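Local coordinates for protein ribulose bisphosphate carboxylase (Pyrococcus horikoshii, PDB 2D69) that probably catalyses the carboxylation of ribulose 1,5-bisphosphate with CO2 and water to two 3-phosphoglycerates, as a form III RuBisCO in archaeal AMP degradation, at residues S166-A171 / V203-R208; K236-V241 / L271-H276; I173-W178 / R210-A215. All coordinates share one frame; numbering follows the deposited sequence.

Contact 1. Residues S166-A171 / V203-R208; sequences SVEEYA and VRKLYR. With SO4 (sulfate ion), chain I.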
loop_
_atom_site.group_PDB
_atom_site.type_symbol
_atom_site.label_atom_id
_atom_site.label_comp_id
_atom_site.label_asym_id
_atom_site.label_seq_id
_atom_site.Cartn_x
_atom_site.Cartn_y
_atom_site.Cartn_z
ATOM N N SER A 166 27.561 27.023 3.136
ATOM C CA SER A 166 26.218 27.053 2.565
ATOM C C SER A 166 26.157 26.302 1.230
ATOM O O SER A 166 27.159 26.047 0.568
ATOM C CB SER A 166 25.752 28.502 2.312
ATOM O OG SER A 166 26.299 29.008 1.110
ATOM N N VAL A 167 24.942 25.988 0.839
ATOM C CA VAL A 167 24.711 25.219 -0.359
ATOM C C VAL A 167 25.336 25.962 -1.520
ATOM O O VAL A 167 26.050 25.367 -2.327
ATOM C CB VAL A 167 23.184 24.932 -0.542
ATOM C CG1 VAL A 167 22.901 24.335 -1.838
ATOM C CG2 VAL A 167 22.710 23.983 0.612
ATOM N N GLU A 168 25.124 27.268 -1.576
ATOM C CA GLU A 168 25.636 28.084 -2.676
ATOM C C GLU A 168 27.168 28.146 -2.699
ATOM O O GLU A 168 27.785 28.081 -3.737
ATOM C CB GLU A 168 25.088 29.514 -2.577
ATOM C CG GLU A 168 25.421 30.387 -3.782
ATOM C CD GLU A 168 25.058 29.720 -5.118
ATOM O OE1 GLU A 168 25.834 29.821 -6.098
ATOM O OE2 GLU A 168 23.994 29.060 -5.190
ATOM N N GLU A 169 27.775 28.260 -1.524
ATOM C CA GLU A 169 29.225 28.404 -1.441
ATOM C C GLU A 169 29.830 27.052 -1.822
ATOM O O GLU A 169 30.862 26.978 -2.472
ATOM C CB GLU A 169 29.656 28.807 -0.036
ATOM C CG GLU A 169 29.257 30.199 0.457
ATOM C CD GLU A 169 29.329 30.349 1.992
ATOM O OE1 GLU A 169 29.194 29.367 2.742
ATOM O OE2 GLU A 169 29.532 31.465 2.488
ATOM N N TYR A 170 29.162 25.959 -1.427
ATOM C CA TYR A 170 29.671 24.633 -1.728
ATOM C C TYR A 170 29.582 24.387 -3.237
ATOM O O TYR A 170 30.498 23.840 -3.816
ATOM C CB TYR A 170 28.894 23.564 -0.986
ATOM C CG TYR A 170 29.654 22.330 -0.608
ATOM C CD1 TYR A 170 30.684 22.400 0.317
ATOM C CD2 TYR A 170 29.324 21.072 -1.132
ATOM C CE1 TYR A 170 31.391 21.281 0.714
ATOM C CE2 TYR A 170 30.034 19.909 -0.697
ATOM C CZ TYR A 170 31.068 20.045 0.224
ATOM O OH TYR A 170 31.792 18.960 0.733
ATOM N N ALA A 171 28.501 24.852 -3.861
ATOM C CA ALA A 171 28.345 24.762 -5.317
ATOM C C ALA A 171 29.478 25.443 -6.044
ATOM O O ALA A 171 29.912 24.979 -7.107
ATOM C CB ALA A 171 27.011 25.350 -5.755
ATOM N N VAL A 203 21.889 18.086 -2.438
ATOM C CA VAL A 203 21.763 17.196 -3.611
ATOM C C VAL A 203 21.152 17.858 -4.809
ATOM O O VAL A 203 21.639 17.715 -5.935
ATOM C CB VAL A 203 21.067 15.796 -3.379
ATOM C CG1 VAL A 203 21.226 15.288 -1.989
ATOM C CG2 VAL A 203 19.639 15.784 -3.770
ATOM N N ARG A 204 20.059 18.568 -4.628
ATOM C CA ARG A 204 19.460 19.268 -5.782
ATOM C C ARG A 204 20.450 20.171 -6.452
ATOM O O ARG A 204 20.569 20.187 -7.708
ATOM C CB ARG A 204 18.256 20.063 -5.353
ATOM C CG ARG A 204 17.097 19.181 -4.910
ATOM C CD ARG A 204 15.962 20.017 -4.365
ATOM N NE ARG A 204 14.949 19.284 -3.667
ATOM C CZ ARG A 204 14.373 19.689 -2.528
ATOM N NH1 ARG A 204 14.763 20.804 -1.869
ATOM N NH2 ARG A 204 13.426 18.925 -2.014
ATOM N N LYS A 205 21.180 20.957 -5.668
ATOM C CA LYS A 205 22.086 21.923 -6.308
ATOM C C LYS A 205 23.321 21.295 -6.919
ATOM O O LYS A 205 23.667 21.585 -8.046
ATOM C CB LYS A 205 22.483 23.032 -5.326
ATOM C CG LYS A 205 23.402 24.136 -5.843
ATOM C CD LYS A 205 22.756 24.963 -6.945
ATOM C CE LYS A 205 23.704 26.064 -7.390
ATOM N NZ LYS A 205 23.070 26.973 -8.444
ATOM N N LEU A 206 23.999 20.433 -6.181
ATOM C CA LEU A 206 25.341 20.006 -6.588
ATOM C C LEU A 206 25.348 19.108 -7.808
ATOM O O LEU A 206 26.298 19.128 -8.591
ATOM C CB LEU A 206 26.060 19.324 -5.436
ATOM C CG LEU A 206 26.877 20.227 -4.523
ATOM C CD1 LEU A 206 28.120 20.647 -5.221
ATOM C CD2 LEU A 206 26.035 21.453 -4.066
ATOM N N TYR A 207 24.285 18.346 -7.994
ATOM C CA TYR A 207 24.192 17.451 -9.152
ATOM C C TYR A 207 23.887 18.244 -10.405
ATOM O O TYR A 207 24.251 17.835 -11.507
ATOM C CB TYR A 207 23.204 16.280 -8.882
ATOM C CG TYR A 207 23.830 15.259 -7.928
ATOM C CD1 TYR A 207 23.552 15.258 -6.565
ATOM C CD2 TYR A 207 24.809 14.333 -8.392
ATOM C CE1 TYR A 207 24.165 14.391 -5.751
ATOM C CE2 TYR A 207 25.422 13.463 -7.567
ATOM C CZ TYR A 207 25.125 13.498 -6.234
ATOM O OH TYR A 207 25.700 12.648 -5.323
ATOM N N ARG A 208 23.208 19.373 -10.261
ATOM C CA ARG A 208 23.061 20.301 -11.386
ATOM C C ARG A 208 24.409 20.904 -11.818
ATOM O O ARG A 208 24.736 20.956 -12.999
ATOM C CB ARG A 208 22.071 21.426 -11.062
ATOM C CG ARG A 208 20.651 20.906 -10.789
ATOM C CD ARG A 208 19.609 21.999 -10.464
ATOM N NE ARG A 208 19.419 22.855 -11.635
ATOM C CZ ARG A 208 19.992 24.048 -11.837
ATOM N NH1 ARG A 208 20.810 24.595 -10.925
ATOM N NH2 ARG A 208 19.731 24.714 -12.976
HETATM S S SO4 I . 24.572 25.372 -11.969
HETATM O O1 SO4 I . 24.214 26.257 -13.071
HETATM O O2 SO4 I . 26.028 25.342 -11.832
HETATM O O3 SO4 I . 23.936 25.845 -10.741
HETATM O O4 SO4 I . 24.086 24.033 -12.275
#

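Contact 2. Residues K236-V241 / L271-H276; sequences KRAEMV and LGLAIH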
loop_
_atom_site.group_PDB
_atom_site.type_symbol
_atom_site.label_atom_id
_atom_site.label_comp_id
_atom_site.label_asym_id
_atom_site.label_seq_id
_atom_site.Cartn_x
_atom_site.Cartn_y
_atom_site.Cartn_z
ATOM N N LYS A 236 17.011 7.149 3.199
ATOM C CA LYS A 236 16.299 8.233 2.479
ATOM C C LYS A 236 17.292 9.096 1.676
ATOM O O LYS A 236 17.019 9.521 0.569
ATOM C CB LYS A 236 15.475 9.080 3.457
ATOM C CG LYS A 236 14.169 8.383 4.004
ATOM C CD LYS A 236 13.573 9.109 5.258
ATOM C CE LYS A 236 12.376 8.337 5.964
ATOM N NZ LYS A 236 12.334 8.520 7.507
ATOM N N ARG A 237 18.482 9.322 2.234
ATOM C CA ARG A 237 19.457 10.200 1.576
ATOM C C ARG A 237 20.060 9.486 0.337
ATOM O O ARG A 237 20.210 10.086 -0.730
ATOM C CB ARG A 237 20.514 10.659 2.575
ATOM C CG ARG A 237 20.008 11.756 3.517
ATOM C CD ARG A 237 21.008 12.210 4.626
ATOM N NE ARG A 237 20.280 13.137 5.464
ATOM C CZ ARG A 237 20.662 13.669 6.626
ATOM N NH1 ARG A 237 19.791 14.435 7.274
ATOM N NH2 ARG A 237 21.834 13.406 7.164
ATOM N N ALA A 238 20.326 8.183 0.471
ATOM C CA ALA A 238 20.749 7.348 -0.684
ATOM C C ALA A 238 19.720 7.406 -1.780
ATOM O O ALA A 238 20.058 7.642 -2.963
ATOM C CB ALA A 238 21.057 5.893 -0.242
ATOM N N GLU A 239 18.437 7.320 -1.422
ATOM C CA GLU A 239 17.389 7.408 -2.470
ATOM C C GLU A 239 17.386 8.763 -3.161
ATOM O O GLU A 239 17.212 8.890 -4.425
ATOM C CB GLU A 239 15.984 7.137 -1.847
ATOM C CG GLU A 239 15.781 5.704 -1.356
ATOM C CD GLU A 239 14.457 5.471 -0.606
ATOM O OE1 GLU A 239 13.865 6.434 -0.094
ATOM O OE2 GLU A 239 14.005 4.321 -0.519
ATOM N N MET A 240 17.604 9.818 -2.398
ATOM C CA MET A 240 17.697 11.171 -2.994
ATOM C C MET A 240 18.880 11.330 -3.950
ATOM O O MET A 240 18.750 11.924 -5.027
ATOM C CB MET A 240 17.751 12.265 -1.946
ATOM C CG MET A 240 16.501 12.416 -1.075
ATOM S SD MET A 240 17.097 13.406 0.361
ATOM C CE MET A 240 15.741 13.157 1.597
ATOM N N VAL A 241 20.008 10.722 -3.592
ATOM C CA VAL A 241 21.199 10.783 -4.436
ATOM C C VAL A 241 20.897 10.079 -5.769
ATOM O O VAL A 241 21.040 10.683 -6.844
ATOM C CB VAL A 241 22.449 10.185 -3.657
ATOM C CG1 VAL A 241 23.678 10.046 -4.635
ATOM C CG2 VAL A 241 22.820 11.087 -2.509
ATOM N N LEU A 271 19.622 0.610 -5.876
ATOM C CA LEU A 271 19.670 1.949 -6.452
ATOM C C LEU A 271 20.844 2.196 -7.401
ATOM O O LEU A 271 20.975 3.275 -7.923
ATOM C CB LEU A 271 19.708 2.976 -5.328
ATOM C CG LEU A 271 18.550 3.002 -4.331
ATOM C CD1 LEU A 271 18.843 3.944 -3.240
ATOM C CD2 LEU A 271 17.253 3.428 -5.026
ATOM N N GLY A 272 21.701 1.209 -7.621
ATOM C CA GLY A 272 22.890 1.408 -8.447
ATOM C C GLY A 272 23.976 2.347 -7.918
ATOM O O GLY A 272 24.582 3.098 -8.671
ATOM N N LEU A 273 24.198 2.328 -6.603
ATOM C CA LEU A 273 25.138 3.220 -5.974
ATOM C C LEU A 273 26.411 2.472 -5.526
ATOM O O LEU A 273 26.299 1.446 -4.837
ATOM C CB LEU A 273 24.448 3.821 -4.735
ATOM C CG LEU A 273 23.216 4.700 -4.987
ATOM C CD1 LEU A 273 22.529 5.038 -3.681
ATOM C CD2 LEU A 273 23.626 5.994 -5.700
ATOM N N ALA A 274 27.592 3.004 -5.884
ATOM C CA ALA A 274 28.867 2.570 -5.280
ATOM C C ALA A 274 28.996 3.187 -3.888
ATOM O O ALA A 274 28.510 4.294 -3.662
ATOM C CB ALA A 274 29.988 2.975 -6.112
ATOM N N ILE A 275 29.637 2.466 -2.983
ATOM C CA ILE A 275 29.860 2.890 -1.607
ATOM C C ILE A 275 31.340 3.252 -1.407
ATOM O O ILE A 275 32.246 2.486 -1.717
ATOM C CB ILE A 275 29.471 1.814 -0.601
ATOM C CG1 ILE A 275 27.974 1.482 -0.670
ATOM C CG2 ILE A 275 29.768 2.252 0.816
ATOM C CD1 ILE A 275 27.564 0.266 0.116
ATOM N N HIS A 276 31.549 4.467 -0.938
ATOM C CA HIS A 276 32.829 4.942 -0.500
ATOM C C HIS A 276 32.808 4.875 1.023
ATOM O O HIS A 276 31.999 5.518 1.669
ATOM C CB HIS A 276 33.076 6.374 -0.959
ATOM C CG HIS A 276 34.365 6.929 -0.439
ATOM N ND1 HIS A 276 35.514 6.967 -1.195
ATOM C CD2 HIS A 276 34.694 7.413 0.782
ATOM C CE1 HIS A 276 36.492 7.477 -0.461
ATOM N NE2 HIS A 276 36.028 7.728 0.754
#

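Contact 3. Residues I173-W178 / R210-A215; sequences IAYELW and RDRVEA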
loop_
_atom_site.group_PDB
_atom_site.type_symbol
_atom_site.label_atom_id
_atom_site.label_comp_id
_atom_site.label_asym_id
_atom_site.label_seq_id
_atom_site.Cartn_x
_atom_site.Cartn_y
_atom_site.Cartn_z
ATOM N N ILE A 173 32.674 26.183 -4.895
ATOM C CA ILE A 173 33.913 25.462 -4.777
ATOM C C ILE A 173 33.894 24.186 -5.598
ATOM O O ILE A 173 34.878 23.889 -6.288
ATOM C CB ILE A 173 34.345 25.286 -3.308
ATOM C CG1 ILE A 173 35.717 24.637 -3.247
ATOM C CG2 ILE A 173 33.336 24.545 -2.478
ATOM C CD1 ILE A 173 36.792 25.508 -3.876
ATOM N N ALA A 174 32.775 23.455 -5.594
ATOM C CA ALA A 174 32.648 22.247 -6.398
ATOM C C ALA A 174 32.886 22.523 -7.855
ATOM O O ALA A 174 33.533 21.750 -8.516
ATOM C CB ALA A 174 31.263 21.652 -6.238
ATOM N N TYR A 175 32.311 23.602 -8.369
ATOM C CA TYR A 175 32.479 23.965 -9.806
ATOM C C TYR A 175 33.949 24.126 -10.142
ATOM O O TYR A 175 34.395 23.675 -11.191
ATOM C CB TYR A 175 31.758 25.261 -10.122
ATOM C CG TYR A 175 31.810 25.626 -11.569
ATOM C CD1 TYR A 175 32.740 26.522 -12.032
ATOM C CD2 TYR A 175 30.998 24.979 -12.495
ATOM C CE1 TYR A 175 32.780 26.886 -13.366
ATOM C CE2 TYR A 175 31.061 25.283 -13.835
ATOM C CZ TYR A 175 31.957 26.240 -14.260
ATOM O OH TYR A 175 32.061 26.558 -15.575
ATOM N N GLU A 176 34.671 24.810 -9.265
ATOM C CA GLU A 176 36.095 25.002 -9.434
ATOM C C GLU A 176 36.876 23.696 -9.477
ATOM O O GLU A 176 37.702 23.478 -10.366
ATOM C CB GLU A 176 36.673 25.910 -8.305
ATOM C CG GLU A 176 36.228 27.370 -8.320
ATOM C CD GLU A 176 36.462 28.056 -9.661
ATOM O OE1 GLU A 176 35.486 28.482 -10.319
ATOM O OE2 GLU A 176 37.641 28.192 -10.031
ATOM N N LEU A 177 36.591 22.825 -8.527
ATOM C CA LEU A 177 37.370 21.595 -8.362
ATOM C C LEU A 177 37.175 20.637 -9.495
ATOM O O LEU A 177 38.155 20.139 -10.081
ATOM C CB LEU A 177 36.996 20.911 -7.063
ATOM C CG LEU A 177 37.403 21.680 -5.815
ATOM C CD1 LEU A 177 36.724 21.142 -4.602
ATOM C CD2 LEU A 177 38.869 21.572 -5.615
ATOM N N TRP A 178 35.905 20.407 -9.819
ATOM C CA TRP A 178 35.505 19.574 -10.960
ATOM C C TRP A 178 36.014 20.159 -12.283
ATOM O O TRP A 178 36.638 19.442 -13.059
ATOM C CB TRP A 178 33.962 19.418 -11.011
ATOM C CG TRP A 178 33.337 18.379 -10.090
ATOM C CD1 TRP A 178 33.874 17.201 -9.702
ATOM C CD2 TRP A 178 32.050 18.450 -9.472
ATOM N NE1 TRP A 178 32.984 16.504 -8.926
ATOM C CE2 TRP A 178 31.850 17.244 -8.779
ATOM C CE3 TRP A 178 31.004 19.380 -9.502
ATOM C CZ2 TRP A 178 30.699 16.984 -8.069
ATOM C CZ3 TRP A 178 29.906 19.140 -8.795
ATOM C CH2 TRP A 178 29.746 17.946 -8.068
ATOM N N ARG A 210 27.286 19.493 -11.170
ATOM C CA ARG A 210 27.961 18.320 -11.660
ATOM C C ARG A 210 27.654 18.127 -13.134
ATOM O O ARG A 210 28.576 18.001 -13.961
ATOM C CB ARG A 210 27.505 17.073 -10.870
ATOM C CG ARG A 210 28.289 15.822 -11.113
ATOM C CD ARG A 210 27.926 15.105 -12.385
ATOM N NE ARG A 210 26.634 14.432 -12.341
ATOM C CZ ARG A 210 26.388 13.238 -11.814
ATOM N NH1 ARG A 210 27.324 12.513 -11.204
ATOM N NH2 ARG A 210 25.148 12.739 -11.902
ATOM N N ASP A 211 26.373 18.100 -13.475
ATOM C CA ASP A 211 26.000 17.874 -14.860
ATOM C C ASP A 211 26.483 18.995 -15.776
ATOM O O ASP A 211 26.886 18.763 -16.924
ATOM C CB ASP A 211 24.481 17.666 -15.015
ATOM C CG ASP A 211 24.033 16.354 -14.397
ATOM O OD1 ASP A 211 22.834 16.223 -14.127
ATOM O OD2 ASP A 211 24.809 15.405 -14.144
ATOM N N ARG A 212 26.477 20.216 -15.283
ATOM C CA ARG A 212 26.997 21.330 -16.101
ATOM C C ARG A 212 28.486 21.130 -16.417
ATOM O O ARG A 212 28.928 21.370 -17.553
ATOM C CB ARG A 212 26.763 22.659 -15.385
ATOM C CG ARG A 212 27.230 23.893 -16.137
ATOM C CD ARG A 212 27.335 25.116 -15.237
ATOM N NE ARG A 212 28.082 26.196 -15.890
ATOM C CZ ARG A 212 28.542 27.274 -15.262
ATOM N NH1 ARG A 212 28.308 27.454 -13.964
ATOM N NH2 ARG A 212 29.211 28.198 -15.945
ATOM N N VAL A 213 29.259 20.692 -15.424
ATOM C CA VAL A 213 30.712 20.504 -15.606
ATOM C C VAL A 213 31.011 19.372 -16.589
ATOM O O VAL A 213 31.916 19.514 -17.443
ATOM C CB VAL A 213 31.455 20.257 -14.329
ATOM C CG1 VAL A 213 32.961 20.063 -14.612
ATOM C CG2 VAL A 213 31.296 21.451 -13.392
ATOM N N GLU A 214 30.206 18.310 -16.517
ATOM C CA GLU A 214 30.248 17.227 -17.462
ATOM C C GLU A 214 30.013 17.761 -18.854
ATOM O O GLU A 214 30.745 17.383 -19.749
ATOM C CB GLU A 214 29.241 16.120 -17.131
ATOM C CG GLU A 214 29.703 15.267 -15.964
ATOM C CD GLU A 214 28.800 14.090 -15.666
ATOM O OE1 GLU A 214 27.682 14.042 -16.164
ATOM O OE2 GLU A 214 29.209 13.214 -14.906
ATOM N N ALA A 215 28.978 18.572 -19.059
ATOM C CA ALA A 215 28.706 19.104 -20.399
ATOM C C ALA A 215 29.859 19.965 -20.929
ATOM O O ALA A 215 30.200 19.886 -22.102
ATOM C CB ALA A 215 27.373 19.881 -20.416
#

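Contact 1. Residues S166-A171 / V203-R208
K205 NZ has two anionic partners, one near and one far. It donates a hydrogen bond to O3 of the sulfate ion, with NZ and O3 2.7 Å apart. The second partner is E168, a long salt bridge with K205 NZ 4.0 Å from E168 OE2. The sulfate probably comes from the crystallisation liquor. K205 leaves the backbone with CG anti to N (chi1 -179°) and then bends at chi2. This lays its methylenes along helix 167-179: K205 CB meets V167 CG1 at 3.7 Å, and K205 CE meets A171 CB at 3.8 Å. Beside this greasy stem, L206 CG approaches the edge of the Y170 ring, near its plane, 4.3 Å from Y170 CD2. The Y170 hydroxyl bonds to D187, next to the predicted magnesium ligands. A capping box starts helix 167-179: S166 OG accepts from E169 N at 3.1 Å, and S166 N donates to E169 OE1. K60 of a neighbouring subunit forms a salt bridge with E169 OE2. The segments 167-171 and 203-208 run nearly parallel, their axes 18° apart, on neighbouring outer helices of the catalytic TIM barrel. Y170 and L206 both reach inward to Y223 on strand 222-224.

Contact 2. Residues K236-V241 / L271-H276
L273 CD1 presses on A238, and this is the tight, buried part of the contact. The methyl lies 3.7 Å from A238 O and 3.8 Å from A238 CB, so it touches both the backbone and the side chain of one residue. L273 CD2, the other branch, turns to V241 CG1 at 4.2 Å. The L273 CG is anti to its carbonyl carbon (chi1 -64°), and the fork opens onto helix 231-244 with one branch for each of these residues. All three residues are buried, and V249 of strand 248-252 touches both L273 and V241. The setting is the catalytic TIM barrel: helix 231-244 packs against the turn where helix 258-271 gives way to strand 274-278. G272, with a positive phi of 67°, makes that turn. A274 and H276 then bond through their backbones to strand 248-252. The side nearer solvent is held by L271 and E239, which are both partly exposed. There L271 CD1 rests on the helix backbone, 3.8 Å from E239 CA, and also meets E239 CG at 4.0 Å. The CB of E239 points away from 271-276, and it is CG, in the stem, that meets the leucine methyl.

Contact 3. Residues I173-W178 / R210-A215
This is a helix-to-helix packing contact in the catalytic TIM barrel. It joins helix 167-179 to helix 199-217, which follow successive barrel strands. The short segments cross at 29° with their axes 9.9 Å apart. V213 fills the middle. Its CG2 meets Y175 CD2 at 3.7 Å, and its CG1 meets W178 CB at 3.8 Å, so its two branches serve two aromatic residues. On the more exposed flank, Y175 and R212 meet flat group to flat group. Y175 CE2 sits 3.4 Å above the R212 guanidinium plane, over its centre, and the two planes are 26° apart. Y175 CG is anti to the backbone N (chi1 -176°), which swings the ring over to R212. Y175 OH and R212 NH2 are close, but the angle is too poor for a hydrogen bond. Both groups bind E216 instead: Y175 OH bonds to one carboxylate oxygen and R212 NE forms a salt bridge with the other. An alanine in place of Y175 would probably leave one face of the R212 guanidinium without its ring and take from E216 the hydroxyl that bonds to it. The buried flank belongs to W178, which touches L185 on strand 184-186. Its NE1 donates to the backbone oxygen of E222. R210 CG lies over one face of the W178 six-membered ring, a CH-pi contact 4.2 Å from the centroid, and R210 CB approaches W178 CH2. The R210 chain then bends away, and its NH1 pairs with E222. R210 NE donates to D211 OD2 at 2.7 Å, meeting that oxygen from above the carboxylate plane.

Contacts 1 and 3 are successive levels of one interface, helix 167-179 on helix 199-217, with centres about 10 Å apart. L206 of contact 1 touches contact 3: L206 CD1 lies 3.5 Å from A174 CB. Contact 2 joins other elements, helix 231-244 and the entry to strand 274-278. It meets contact 1 through Y207, where Y207 OH is 3.4 Å from V241 CG1, but does not touch contact 3. All three are largely buried, yet contacts 1 and 3 add charge at their outer edges, a lysine with a sulfate in one and an arginine whose guanidinium face meets a tyrosine ring in the other. Contact 2 is made by leucine methyls on aliphatic carbons and on the helix backbone. Contact 1 comes nearest the predicted magnesium site, whereas contact 2 is away from the annotated sites.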